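Long-range contacts in PCF11 protein (Saccharomyces cerevisiae, PDB 1SZ9), which probably binds the carboxy-terminal domain of RNA polymerase II through this CTD-interacting domain and couples transcription to 3'-end processing of mRNA: residues A[10-15]-A[28-33]; A[18-23]-A[57-62]; A[84-89]-A[129-134]. All coordinates share one frame; numbering follows the deposited sequence.

Interaction 1: A[10-15]-A[28-33]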
loop_
_atom_site.group_PDB
_atom_site.type_symbol
_atom_site.label_atom_id
_atom_site.label_comp_id
_atom_site.label_asym_id
_atom_site.label_seq_id
_atom_site.Cartn_x
_atom_site.Cartn_y
_atom_site.Cartn_z
ATOM N N LYS A 10 -15.073 9.611 -5.898
ATOM C CA LYS A 10 -15.816 9.711 -4.641
ATOM C C LYS A 10 -16.244 8.329 -4.172
ATOM O O LYS A 10 -16.270 8.039 -2.982
ATOM C CB LYS A 10 -17.048 10.603 -4.800
ATOM C CG LYS A 10 -16.731 12.080 -4.776
ATOM C CD LYS A 10 -17.990 12.921 -4.902
ATOM C CE LYS A 10 -17.674 14.402 -4.770
ATOM N NZ LYS A 10 -18.913 15.222 -4.925
ATOM N N ASP A 11 -16.583 7.482 -5.128
ATOM C CA ASP A 11 -17.003 6.127 -4.832
ATOM C C ASP A 11 -15.802 5.361 -4.255
ATOM O O ASP A 11 -15.958 4.579 -3.308
ATOM C CB ASP A 11 -17.527 5.484 -6.126
ATOM C CG ASP A 11 -17.965 4.037 -5.948
ATOM O OD1 ASP A 11 -18.753 3.731 -5.023
ATOM O OD2 ASP A 11 -17.530 3.194 -6.761
ATOM N N PHE A 12 -14.610 5.602 -4.808
ATOM C CA PHE A 12 -13.386 4.928 -4.327
ATOM C C PHE A 12 -13.146 5.360 -2.881
ATOM O O PHE A 12 -12.934 4.520 -2.003
ATOM C CB PHE A 12 -12.162 5.316 -5.186
ATOM C CG PHE A 12 -10.928 4.474 -4.931
ATOM C CD1 PHE A 12 -10.730 3.266 -5.605
ATOM C CD2 PHE A 12 -9.955 4.899 -4.033
ATOM C CE1 PHE A 12 -9.572 2.496 -5.392
ATOM C CE2 PHE A 12 -8.792 4.127 -3.812
ATOM C CZ PHE A 12 -8.611 2.926 -4.500
ATOM N N ASN A 13 -13.189 6.668 -2.637
ATOM C CA ASN A 13 -12.970 7.198 -1.285
ATOM C C ASN A 13 -13.993 6.667 -0.285
ATOM O O ASN A 13 -13.652 6.291 0.831
ATOM C CB ASN A 13 -13.041 8.732 -1.270
ATOM C CG ASN A 13 -11.770 9.390 -1.775
ATOM O OD1 ASN A 13 -10.697 9.206 -1.208
ATOM N ND2 ASN A 13 -11.887 10.171 -2.838
ATOM N N SER A 14 -15.255 6.648 -0.697
ATOM C CA SER A 14 -16.341 6.188 0.159
ATOM C C SER A 14 -16.130 4.751 0.628
ATOM O O SER A 14 -16.345 4.411 1.797
ATOM C CB SER A 14 -17.662 6.322 -0.608
ATOM O OG SER A 14 -18.730 5.714 0.088
ATOM N N ILE A 15 -15.723 3.898 -0.299
ATOM C CA ILE A 15 -15.464 2.511 0.022
ATOM C C ILE A 15 -14.231 2.417 0.938
ATOM O O ILE A 15 -14.232 1.701 1.940
ATOM C CB ILE A 15 -15.246 1.711 -1.276
ATOM C CG1 ILE A 15 -16.567 1.662 -2.056
ATOM C CG2 ILE A 15 -14.716 0.314 -0.957
ATOM C CD1 ILE A 15 -16.455 1.060 -3.446
ATOM N N THR A 28 -10.717 -6.267 -2.442
ATOM C CA THR A 28 -10.859 -6.770 -3.804
ATOM C C THR A 28 -11.652 -5.804 -4.680
ATOM O O THR A 28 -11.336 -5.626 -5.852
ATOM C CB THR A 28 -11.531 -8.159 -3.795
ATOM O OG1 THR A 28 -10.591 -9.116 -3.283
ATOM C CG2 THR A 28 -11.948 -8.578 -5.220
ATOM N N THR A 29 -12.676 -5.178 -4.108
ATOM C CA THR A 29 -13.487 -4.231 -4.860
ATOM C C THR A 29 -12.659 -2.996 -5.212
ATOM O O THR A 29 -12.762 -2.479 -6.326
ATOM C CB THR A 29 -14.773 -3.856 -4.075
ATOM O OG1 THR A 29 -15.602 -5.025 -3.962
ATOM C CG2 THR A 29 -15.559 -2.758 -4.800
ATOM N N LEU A 30 -11.830 -2.527 -4.282
ATOM C CA LEU A 30 -10.967 -1.379 -4.569
ATOM C C LEU A 30 -9.949 -1.738 -5.682
ATOM O O LEU A 30 -9.599 -0.893 -6.509
ATOM C CB LEU A 30 -10.210 -0.940 -3.304
ATOM C CG LEU A 30 -11.023 -0.266 -2.184
ATOM C CD1 LEU A 30 -10.145 -0.079 -0.920
ATOM C CD2 LEU A 30 -11.551 1.103 -2.693
ATOM N N THR A 31 -9.487 -2.992 -5.696
ATOM C CA THR A 31 -8.520 -3.456 -6.692
ATOM C C THR A 31 -9.175 -3.487 -8.082
ATOM O O THR A 31 -8.559 -3.115 -9.074
ATOM C CB THR A 31 -8.004 -4.874 -6.320
ATOM O OG1 THR A 31 -7.463 -4.835 -4.993
ATOM C CG2 THR A 31 -6.911 -5.357 -7.303
ATOM N N LYS A 32 -10.429 -3.931 -8.143
ATOM C CA LYS A 32 -11.163 -3.992 -9.401
ATOM C C LYS A 32 -11.416 -2.568 -9.919
ATOM O O LYS A 32 -11.314 -2.315 -11.114
ATOM C CB LYS A 32 -12.490 -4.738 -9.203
ATOM C CG LYS A 32 -12.328 -6.232 -8.953
ATOM C CD LYS A 32 -13.636 -6.856 -8.441
ATOM C CE LYS A 32 -14.753 -6.731 -9.469
ATOM N NZ LYS A 32 -15.987 -7.395 -9.007
ATOM N N LEU A 33 -11.742 -1.639 -9.023
ATOM C CA LEU A 33 -11.947 -0.250 -9.431
ATOM C C LEU A 33 -10.630 0.323 -9.998
ATOM O O LEU A 33 -10.632 1.105 -10.957
ATOM C CB LEU A 33 -12.403 0.603 -8.234
ATOM C CG LEU A 33 -13.877 0.519 -7.802
ATOM C CD1 LEU A 33 -14.098 1.258 -6.479
ATOM C CD2 LEU A 33 -14.755 1.138 -8.906
#

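Interaction 2: A[18-23]-A[57-62]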
loop_
_atom_site.group_PDB
_atom_site.type_symbol
_atom_site.label_atom_id
_atom_site.label_comp_id
_atom_site.label_asym_id
_atom_site.label_seq_id
_atom_site.Cartn_x
_atom_site.Cartn_y
_atom_site.Cartn_z
ATOM N N GLU A 18 -14.578 2.644 4.553
ATOM C CA GLU A 18 -15.133 1.483 5.232
ATOM C C GLU A 18 -14.057 0.446 5.598
ATOM O O GLU A 18 -14.358 -0.547 6.259
ATOM C CB GLU A 18 -16.201 0.829 4.354
ATOM C CG GLU A 18 -17.501 1.617 4.218
ATOM C CD GLU A 18 -18.169 1.853 5.555
ATOM O OE1 GLU A 18 -18.339 0.879 6.322
ATOM O OE2 GLU A 18 -18.521 3.015 5.844
ATOM N N LEU A 19 -12.817 0.684 5.173
ATOM C CA LEU A 19 -11.709 -0.259 5.436
ATOM C C LEU A 19 -11.168 -0.115 6.857
ATOM O O LEU A 19 -10.053 0.381 7.064
ATOM C CB LEU A 19 -10.559 -0.024 4.466
ATOM C CG LEU A 19 -10.070 -1.165 3.575
ATOM C CD1 LEU A 19 -8.652 -0.834 3.144
ATOM C CD2 LEU A 19 -10.130 -2.522 4.274
ATOM N N THR A 20 -11.966 -0.561 7.818
ATOM C CA THR A 20 -11.614 -0.469 9.227
ATOM C C THR A 20 -11.059 -1.792 9.760
ATOM O O THR A 20 -10.685 -1.902 10.920
ATOM C CB THR A 20 -12.843 -0.063 10.046
ATOM O OG1 THR A 20 -13.880 -1.023 9.838
ATOM C CG2 THR A 20 -13.339 1.308 9.604
ATOM N N PHE A 21 -11.028 -2.798 8.894
ATOM C CA PHE A 21 -10.493 -4.102 9.239
ATOM C C PHE A 21 -10.024 -4.733 7.913
ATOM O O PHE A 21 -10.156 -4.113 6.841
ATOM C CB PHE A 21 -11.542 -4.974 9.958
ATOM C CG PHE A 21 -12.735 -5.353 9.103
ATOM C CD1 PHE A 21 -13.736 -4.428 8.823
ATOM C CD2 PHE A 21 -12.838 -6.636 8.563
ATOM C CE1 PHE A 21 -14.817 -4.771 8.020
ATOM C CE2 PHE A 21 -13.910 -6.986 7.762
ATOM C CZ PHE A 21 -14.899 -6.054 7.489
ATOM N N ASN A 22 -9.450 -5.927 7.989
ATOM C CA ASN A 22 -8.938 -6.609 6.810
ATOM C C ASN A 22 -10.109 -7.213 6.052
ATOM O O ASN A 22 -10.375 -8.415 6.129
ATOM C CB ASN A 22 -7.923 -7.680 7.221
ATOM C CG ASN A 22 -7.269 -8.360 6.024
ATOM O OD1 ASN A 22 -7.433 -7.932 4.878
ATOM N ND2 ASN A 22 -6.522 -9.418 6.291
ATOM N N SER A 23 -10.823 -6.347 5.334
ATOM C CA SER A 23 -11.983 -6.758 4.559
ATOM C C SER A 23 -11.628 -7.216 3.163
ATOM O O SER A 23 -11.267 -6.398 2.312
ATOM C CB SER A 23 -12.979 -5.603 4.445
ATOM O OG SER A 23 -14.030 -5.987 3.591
ATOM N N PRO A 57 -3.492 3.685 13.743
ATOM C CA PRO A 57 -2.686 2.468 13.803
ATOM C C PRO A 57 -3.145 1.213 13.090
ATOM O O PRO A 57 -2.616 0.896 12.028
ATOM C CB PRO A 57 -2.493 2.279 15.299
ATOM C CG PRO A 57 -2.197 3.679 15.713
ATOM C CD PRO A 57 -3.193 4.530 14.919
ATOM N N LYS A 58 -4.108 0.480 13.646
ATOM C CA LYS A 58 -4.548 -0.754 12.981
ATOM C C LYS A 58 -5.116 -0.543 11.596
ATOM O O LYS A 58 -4.912 -1.367 10.696
ATOM C CB LYS A 58 -5.590 -1.511 13.807
ATOM C CG LYS A 58 -5.003 -2.541 14.770
ATOM C CD LYS A 58 -6.097 -3.462 15.283
ATOM C CE LYS A 58 -5.536 -4.583 16.140
ATOM N NZ LYS A 58 -6.523 -5.699 16.244
ATOM N N GLN A 59 -5.831 0.558 11.415
ATOM C CA GLN A 59 -6.422 0.814 10.122
ATOM C C GLN A 59 -5.386 1.151 9.061
ATOM O O GLN A 59 -5.638 0.950 7.876
ATOM C CB GLN A 59 -7.488 1.912 10.244
ATOM C CG GLN A 59 -8.756 1.448 10.985
ATOM C CD GLN A 59 -9.751 2.577 11.218
ATOM O OE1 GLN A 59 -9.945 3.442 10.355
ATOM N NE2 GLN A 59 -10.401 2.566 12.382
ATOM N N LYS A 60 -4.217 1.643 9.470
ATOM C CA LYS A 60 -3.173 1.980 8.509
ATOM C C LYS A 60 -2.701 0.712 7.773
ATOM O O LYS A 60 -2.367 0.763 6.580
ATOM C CB LYS A 60 -1.964 2.645 9.189
ATOM C CG LYS A 60 -2.203 4.040 9.812
ATOM C CD LYS A 60 -0.874 4.597 10.344
ATOM C CE LYS A 60 -1.037 5.946 11.083
ATOM N NZ LYS A 60 -1.773 7.001 10.293
ATOM N N LEU A 61 -2.667 -0.412 8.492
ATOM C CA LEU A 61 -2.255 -1.689 7.904
ATOM C C LEU A 61 -3.201 -2.105 6.784
ATOM O O LEU A 61 -2.766 -2.502 5.722
ATOM C CB LEU A 61 -2.240 -2.812 8.954
ATOM C CG LEU A 61 -1.872 -4.221 8.446
ATOM C CD1 LEU A 61 -0.448 -4.199 7.863
ATOM C CD2 LEU A 61 -1.961 -5.260 9.582
ATOM N N TYR A 62 -4.499 -2.006 7.034
ATOM C CA TYR A 62 -5.474 -2.427 6.033
ATOM C C TYR A 62 -5.437 -1.559 4.779
ATOM O O TYR A 62 -5.666 -2.056 3.677
ATOM C CB TYR A 62 -6.860 -2.480 6.676
ATOM C CG TYR A 62 -6.807 -3.231 7.993
ATOM C CD1 TYR A 62 -6.253 -4.513 8.068
ATOM C CD2 TYR A 62 -7.269 -2.645 9.172
ATOM C CE1 TYR A 62 -6.157 -5.191 9.296
ATOM C CE2 TYR A 62 -7.184 -3.302 10.396
ATOM C CZ TYR A 62 -6.625 -4.573 10.452
ATOM O OH TYR A 62 -6.520 -5.202 11.669
HETATM O O HOH W 1 -7.808 1.683 6.322
#

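Interaction 3: A[84-89]-A[129-134]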
loop_
_atom_site.group_PDB
_atom_site.type_symbol
_atom_site.label_atom_id
_atom_site.label_comp_id
_atom_site.label_asym_id
_atom_site.label_seq_id
_atom_site.Cartn_x
_atom_site.Cartn_y
_atom_site.Cartn_z
ATOM N N ARG A 84 7.004 6.225 -5.347
ATOM C CA ARG A 84 7.536 7.522 -4.962
ATOM C C ARG A 84 7.533 7.841 -3.473
ATOM O O ARG A 84 8.533 8.333 -2.952
ATOM C CB ARG A 84 6.830 8.659 -5.713
ATOM C CG ARG A 84 7.442 10.026 -5.362
ATOM C CD ARG A 84 7.081 11.082 -6.375
ATOM N NE ARG A 84 7.396 10.638 -7.731
ATOM C CZ ARG A 84 6.802 11.124 -8.810
ATOM N NH1 ARG A 84 5.882 12.072 -8.671
ATOM N NH2 ARG A 84 7.079 10.631 -10.014
ATOM N N ASN A 85 6.422 7.587 -2.787
ATOM C CA ASN A 85 6.382 7.880 -1.357
ATOM C C ASN A 85 6.400 6.622 -0.485
ATOM O O ASN A 85 6.295 6.714 0.728
ATOM C CB ASN A 85 5.146 8.743 -1.018
ATOM C CG ASN A 85 5.088 10.029 -1.843
ATOM O OD1 ASN A 85 6.116 10.593 -2.192
ATOM N ND2 ASN A 85 3.881 10.492 -2.150
ATOM N N LEU A 86 6.575 5.463 -1.116
ATOM C CA LEU A 86 6.577 4.170 -0.424
ATOM C C LEU A 86 7.449 4.118 0.819
ATOM O O LEU A 86 6.987 3.756 1.882
ATOM C CB LEU A 86 7.016 3.055 -1.376
ATOM C CG LEU A 86 6.787 1.644 -0.820
ATOM C CD1 LEU A 86 5.280 1.376 -0.752
ATOM C CD2 LEU A 86 7.489 0.609 -1.716
ATOM N N PHE A 87 8.718 4.478 0.689
ATOM C CA PHE A 87 9.614 4.452 1.838
ATOM C C PHE A 87 9.176 5.374 2.983
ATOM O O PHE A 87 9.126 4.943 4.135
ATOM C CB PHE A 87 11.041 4.809 1.414
ATOM C CG PHE A 87 11.946 5.096 2.563
ATOM C CD1 PHE A 87 12.239 4.104 3.502
ATOM C CD2 PHE A 87 12.509 6.365 2.722
ATOM C CE1 PHE A 87 13.082 4.364 4.584
ATOM C CE2 PHE A 87 13.354 6.639 3.806
ATOM C CZ PHE A 87 13.643 5.633 4.739
ATOM N N ASN A 88 8.890 6.643 2.685
ATOM C CA ASN A 88 8.458 7.558 3.741
ATOM C C ASN A 88 7.155 7.092 4.370
ATOM O O ASN A 88 6.998 7.150 5.577
ATOM C CB ASN A 88 8.278 8.987 3.209
ATOM C CG ASN A 88 9.601 9.642 2.869
ATOM O OD1 ASN A 88 10.652 9.144 3.250
ATOM N ND2 ASN A 88 9.553 10.768 2.163
ATOM N N LEU A 89 6.215 6.640 3.543
ATOM C CA LEU A 89 4.933 6.158 4.052
ATOM C C LEU A 89 5.102 4.921 4.938
ATOM O O LEU A 89 4.503 4.816 6.000
ATOM C CB LEU A 89 3.987 5.812 2.888
ATOM C CG LEU A 89 3.124 6.964 2.361
ATOM C CD1 LEU A 89 2.329 6.507 1.139
ATOM C CD2 LEU A 89 2.190 7.439 3.469
ATOM N N GLU A 129 15.233 -0.872 -0.896
ATOM C CA GLU A 129 16.536 -0.896 -0.217
ATOM C C GLU A 129 16.494 0.019 1.005
ATOM O O GLU A 129 17.029 -0.328 2.051
ATOM C CB GLU A 129 17.663 -0.395 -1.136
ATOM C CG GLU A 129 18.080 -1.350 -2.247
ATOM C CD GLU A 129 19.107 -0.709 -3.190
ATOM O OE1 GLU A 129 20.084 -0.101 -2.681
ATOM O OE2 GLU A 129 18.937 -0.809 -4.430
ATOM N N LYS A 130 15.886 1.198 0.854
ATOM C CA LYS A 130 15.772 2.146 1.961
ATOM C C LYS A 130 14.912 1.547 3.082
ATOM O O LYS A 130 15.198 1.748 4.262
ATOM C CB LYS A 130 15.136 3.463 1.507
ATOM C CG LYS A 130 16.016 4.419 0.699
ATOM C CD LYS A 130 15.269 5.760 0.571
ATOM C CE LYS A 130 15.905 6.757 -0.404
ATOM N NZ LYS A 130 17.181 7.353 0.091
ATOM N N ILE A 131 13.852 0.831 2.711
ATOM C CA ILE A 131 12.989 0.207 3.720
ATOM C C ILE A 131 13.771 -0.890 4.428
ATOM O O ILE A 131 13.694 -1.034 5.650
ATOM C CB ILE A 131 11.708 -0.405 3.094
ATOM C CG1 ILE A 131 10.747 0.714 2.699
ATOM C CG2 ILE A 131 11.025 -1.356 4.104
ATOM C CD1 ILE A 131 9.538 0.227 1.862
ATOM N N GLU A 132 14.535 -1.667 3.665
ATOM C CA GLU A 132 15.335 -2.723 4.275
ATOM C C GLU A 132 16.344 -2.148 5.276
ATOM O O GLU A 132 16.513 -2.695 6.355
ATOM C CB GLU A 132 16.100 -3.511 3.212
ATOM C CG GLU A 132 16.900 -4.660 3.796
ATOM C CD GLU A 132 17.511 -5.534 2.729
ATOM O OE1 GLU A 132 18.281 -5.007 1.901
ATOM O OE2 GLU A 132 17.219 -6.747 2.713
ATOM N N GLN A 133 17.028 -1.064 4.900
ATOM C CA GLN A 133 17.999 -0.440 5.797
ATOM C C GLN A 133 17.306 0.018 7.076
ATOM O O GLN A 133 17.816 -0.196 8.170
ATOM C CB GLN A 133 18.685 0.752 5.121
ATOM C CG GLN A 133 19.336 0.362 3.806
ATOM C CD GLN A 133 19.992 1.529 3.096
ATOM O OE1 GLN A 133 19.488 2.660 3.122
ATOM N NE2 GLN A 133 21.113 1.261 2.441
ATOM N N PHE A 134 16.156 0.664 6.924
ATOM C CA PHE A 134 15.379 1.117 8.064
ATOM C C PHE A 134 14.982 -0.085 8.962
ATOM O O PHE A 134 15.106 -0.025 10.172
ATOM C CB PHE A 134 14.118 1.831 7.585
ATOM C CG PHE A 134 13.060 1.976 8.654
ATOM C CD1 PHE A 134 13.239 2.864 9.719
ATOM C CD2 PHE A 134 11.905 1.195 8.613
ATOM C CE1 PHE A 134 12.280 2.972 10.729
ATOM C CE2 PHE A 134 10.933 1.284 9.613
ATOM C CZ PHE A 134 11.118 2.176 10.679
#

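Interaction 1: A[10-15]-A[28-33]
Phe12 and Leu30 face each other where helix 3-16 and helix 24-36 pack antiparallel, the axes of 10-15 and 28-33 passing 10.5 Å apart at a crossing angle of -162°. The Phe12 ring reaches into this interface because its CG lies anti to the backbone N (chi1 -169°), which swings the end of the ring toward 28-33. One methyl of Leu30 then sits over a face of the ring as a CH-pi contact, CD2 lying 3.7 Å from the centroid of Phe12 and displaced toward the rim. The same methyl meets the branch methyl of Ile15, with Leu30 CD2 3.7 Å from Ile15 CG2, and is thus held between an aromatic face and an aliphatic neighbour. One turn further along helix 24-36, Leu33 meets the other arm of Ile15 tip to tip, CD1 to CD1 at 3.8 Å, while Thr29 offers only its methyl, its hydroxyl being bonded to Pro25 O. Phe12 also stacks on Phe44 and touches Ala47 and Ile48, joining this helix pair to helix 41-54. Were Phe12 cut back to an alanine, a gap would probably open beneath Leu30 CD2 and Phe44 would lose its stacking partner. The contact is apolar throughout its middle, so dispersion and exclusion of water hold the first two helices of this all-helical CID domain together.

Interaction 2: A[18-23]-A[57-62]
Gln59 is the first residue of 57-62 to meet the loop 18-23, and it does so with both backbone and side chain. A water donates to Gln59 O at 2.8 Å and to Leu19 O at 2.7 Å, bridging two carbonyls that could not bond each other directly. The side chain of Gln59 runs beside that of Thr20, both pointing the same way; its CG packs 3.9 Å from Thr20 CA, and the Thr20 methyl lies near the amide. Gln59 OE1 has a weak hydrogen bond to Arg51, while CG and the flank of the amide pack on Thr20. One turn on, Tyr62 supplies the largest share of the interface. With CG anti to its own carbonyl carbon (chi1 -48°), the ring lies flat against the loop backbone. One face is covered by the peptide between Phe21 and Asn22: Phe21 CA is 3.5 Å from Tyr62 CD2, and Asn22 N is 3.5 Å from Tyr62 CD1. Asn22 CB adds an aliphatic touch at 3.7 Å from the same CD1. At the root of the ring, on the side of the loop, Leu19 CD2 is 4.1 Å from Tyr62 CB, and Leu19 CD1 comes to 3.3 Å from Tyr62 O; this leucine also packs on Ile26, Ile27 and Ala66. Ser23 caps the following helix through Ile26 N. A flat aromatic suits this irregular backbone because it can cover a peptide without needing a matching side chain. This mostly surface contact, three of its six touching residues exposed, thus rests on ring-to-peptide packing and a shared water, with the buried Leu19 packed against the base of the tyrosine.

Interaction 3: A[84-89]-A[129-134]
The Phe87 ring has the side chain of Lys130 laid over one face and Ile131 at its edge. Lys130 CB stands 3.7 Å from the centroid of the Phe87 ring, 16° off the ring normal, a CH-pi contact displaced toward the rim. Further along the same chain, Lys130 CD returns to the ring at 3.6 Å from Phe87 CD2. The lysine crosses the phenylalanine at about a right angle and bends at its last torsion (chi4 -72°), its end leading away from 84-89. A lysine fits this exposed place because its methylenes can cover an aromatic face while its ammonium group is carried off the ring. In the ring plane, Ile131 CG1 approaches Phe87 CD1 at 3.8 Å; also near that plane, Phe134 CB comes to 4.1 Å from Phe87 CE1. The backbone takes part too, with Lys130 O 3.4 Å from Phe87 CE1. Phe87 reaches the other helix with its CG anti to the backbone N (chi1 167°), and its CA is the nearest to that of Ile131, at 5.7 Å. Deeper in, the end methyl of Ile131 crosses Leu86, CD1 to CG at 4.1 Å. Both aliphatic residues continue onto Trp112 of helix 99-112, and Ile131 also meets Phe109 and Tyr90, while the ring of Phe134 turns edge-to-face to Tyr94. The contact therefore grades from a buried aliphatic side to a lysine-covered aromatic at the surface, fixing helix 125-137 against helix 86-95 by nonpolar packing.

In the fold
From the N terminus, helix 3-16 turns back through the loop 18-23 into helix 24-36, and interaction 1 closes this first hairpin. The loop itself is taken up by interaction 2, which reaches past helix 41-54 to the start of helix 57-73. Along the chain these two contacts cross, since 18-23 lies between 10-15 and 28-33 while 57-62 follows both; their centres are 14 Å apart. Interaction 3 comes later, in series with both, and brings helix 125-137 back to helix 86-95 across 39 intervening residues. Interaction 1 and interaction 3, centres about 26 Å apart, hold helix pairs at opposite sides of the array, with interaction 2 joining the first interhelical loop to helix 57-73.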